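Local coordinates for [PSI+] inducibility protein 3 (Saccharomyces cerevisiae, PDB 1ZX6) that promotes, when overproduced, de novo induction of the [PSI+] prion form of SUP35 and interacts with LAS17 and RSP5, here represented by its SH3 domain, at residues Lys32-Pro35 against Glu36-Lys39. Sequence-based numbering, arbitrary orientation.
Sequences KLSP and EWYK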
loop_
_atom_site.group_PDB
_atom_site.type_symbol
_atom_site.label_atom_id
_atom_site.label_comp_id
_atom_site.label_asym_id
_atom_site.label_seq_id
_atom_site.Cartn_x
_atom_site.Cartn_y
_atom_site.Cartn_z
ATOM N N LYS A 32 5.496 -6.917 -5.595
ATOM C CA LYS A 32 4.166 -7.139 -6.114
ATOM C C LYS A 32 3.841 -8.610 -5.892
ATOM O O LYS A 32 4.313 -9.462 -6.641
ATOM C CB LYS A 32 4.068 -6.740 -7.585
ATOM C CG LYS A 32 4.358 -5.264 -7.825
ATOM C CD LYS A 32 4.154 -4.907 -9.284
ATOM C CE LYS A 32 4.157 -3.412 -9.530
ATOM N NZ LYS A 32 3.610 -3.063 -10.896
ATOM N N LEU A 33 3.069 -8.910 -4.861
ATOM C CA LEU A 33 2.794 -10.327 -4.492
ATOM C C LEU A 33 1.938 -11.058 -5.551
ATOM O O LEU A 33 2.142 -12.233 -5.821
ATOM C CB LEU A 33 2.129 -10.383 -3.104
ATOM C CG LEU A 33 2.941 -9.760 -1.971
ATOM C CD1 LEU A 33 2.145 -9.734 -0.677
ATOM C CD2 LEU A 33 4.251 -10.498 -1.796
ATOM N N SER A 34 0.952 -10.339 -6.096
ATOM C CA SER A 34 0.064 -10.787 -7.151
ATOM C C SER A 34 -0.564 -9.516 -7.770
ATOM O O SER A 34 -0.282 -8.385 -7.314
ATOM C CB SER A 34 -1.019 -11.692 -6.581
ATOM O OG SER A 34 -1.980 -10.876 -5.894
ATOM N N PRO A 35 -1.407 -9.681 -8.805
ATOM C CA PRO A 35 -2.091 -8.530 -9.349
ATOM C C PRO A 35 -2.924 -7.827 -8.296
ATOM O O PRO A 35 -3.260 -6.652 -8.484
ATOM C CB PRO A 35 -3.008 -9.127 -10.416
ATOM C CG PRO A 35 -2.406 -10.455 -10.785
ATOM C CD PRO A 35 -1.690 -10.920 -9.557
ATOM N N GLU A 36 -3.283 -8.540 -7.231
ATOM C CA GLU A 36 -4.263 -8.016 -6.299
ATOM C C GLU A 36 -3.755 -7.537 -4.947
ATOM O O GLU A 36 -4.437 -6.750 -4.309
ATOM C CB GLU A 36 -5.388 -9.048 -6.138
ATOM C CG GLU A 36 -6.235 -9.145 -7.455
ATOM C CD GLU A 36 -7.523 -9.949 -7.319
ATOM O OE1 GLU A 36 -7.794 -10.497 -6.222
ATOM O OE2 GLU A 36 -8.249 -10.050 -8.332
ATOM N N TRP A 37 -2.583 -8.002 -4.516
ATOM C CA TRP A 37 -1.950 -7.615 -3.261
ATOM C C TRP A 37 -0.484 -7.235 -3.479
ATOM O O TRP A 37 0.273 -7.990 -4.149
ATOM C CB TRP A 37 -2.033 -8.757 -2.247
ATOM C CG TRP A 37 -3.435 -8.971 -1.747
ATOM C CD1 TRP A 37 -4.392 -9.797 -2.260
ATOM C CD2 TRP A 37 -4.015 -8.336 -0.612
ATOM N NE1 TRP A 37 -5.561 -9.699 -1.521
ATOM C CE2 TRP A 37 -5.354 -8.814 -0.498
ATOM C CE3 TRP A 37 -3.543 -7.413 0.319
ATOM C CZ2 TRP A 37 -6.227 -8.376 0.522
ATOM C CZ3 TRP A 37 -4.418 -6.963 1.326
ATOM C CH2 TRP A 37 -5.741 -7.460 1.415
ATOM N N TYR A 38 -0.121 -6.068 -2.929
ATOM C CA TYR A 38 1.245 -5.569 -2.841
ATOM C C TYR A 38 1.741 -5.536 -1.383
ATOM O O TYR A 38 0.930 -5.417 -0.439
ATOM C CB TYR A 38 1.327 -4.150 -3.406
ATOM C CG TYR A 38 1.085 -3.980 -4.894
ATOM C CD1 TYR A 38 0.992 -5.072 -5.738
ATOM C CD2 TYR A 38 0.985 -2.698 -5.448
ATOM C CE1 TYR A 38 0.756 -4.910 -7.099
ATOM C CE2 TYR A 38 0.773 -2.525 -6.811
ATOM C CZ TYR A 38 0.681 -3.633 -7.618
ATOM O OH TYR A 38 0.465 -3.538 -8.972
ATOM N N LYS A 39 3.065 -5.598 -1.227
ATOM C CA LYS A 39 3.779 -5.390 0.025
ATOM C C LYS A 39 4.511 -4.047 -0.053
ATOM O O LYS A 39 5.184 -3.734 -1.035
ATOM C CB LYS A 39 4.800 -6.504 0.255
ATOM C CG LYS A 39 5.445 -6.472 1.610
ATOM C CD LYS A 39 6.678 -7.383 1.644
ATOM C CE LYS A 39 7.388 -7.270 3.001
ATOM N NZ LYS A 39 6.386 -7.126 4.095
#
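Ser34 OG accepts two backbone N-H groups from the residues that follow it. Glu36 N lies 3.0 Å from Ser34 OG, and Trp37 N lies 3.2 Å from the same oxygen. The hydroxyl reaches them because OG sits between the backbone N and the carbonyl carbon of Ser34 (chi1 75°). The bond from Glu36 N makes an ST turn, and Trp37 N adds a second donor. A backbone bond closes the turn from the other direction: Ser34 N donates to Trp37 O at 3.1 Å, in the carbonyl plane. Leu33 CB packs against that same carbonyl, 3.2 Å from Trp37 O.

Next to the turn, Lys32 and Tyr38 run side by side, pointing the same way. Lys32 CG sits over one face of the Tyr38 ring, 4.1 Å from its centroid, as a CH-pi contact. The extended chain of the exposed Lys32 carries its ammonium past the phenol, near Tyr38 OH. Ser34 O approaches the edge of this ring, 3.6 Å from Tyr38 CE1.

The turn between strands 26-32 and 37-42 is the n-Src loop of the SH3 fold. Trp37 touches Pro50 and probably corresponds to the conserved tryptophan of the groove that binds proline-rich ligands. Tyr38 touches Phe49. Two N-H donors on Ser34 OG and the Ser34 N to Trp37 O bond thus hold the backbone of the turn just before Trp37.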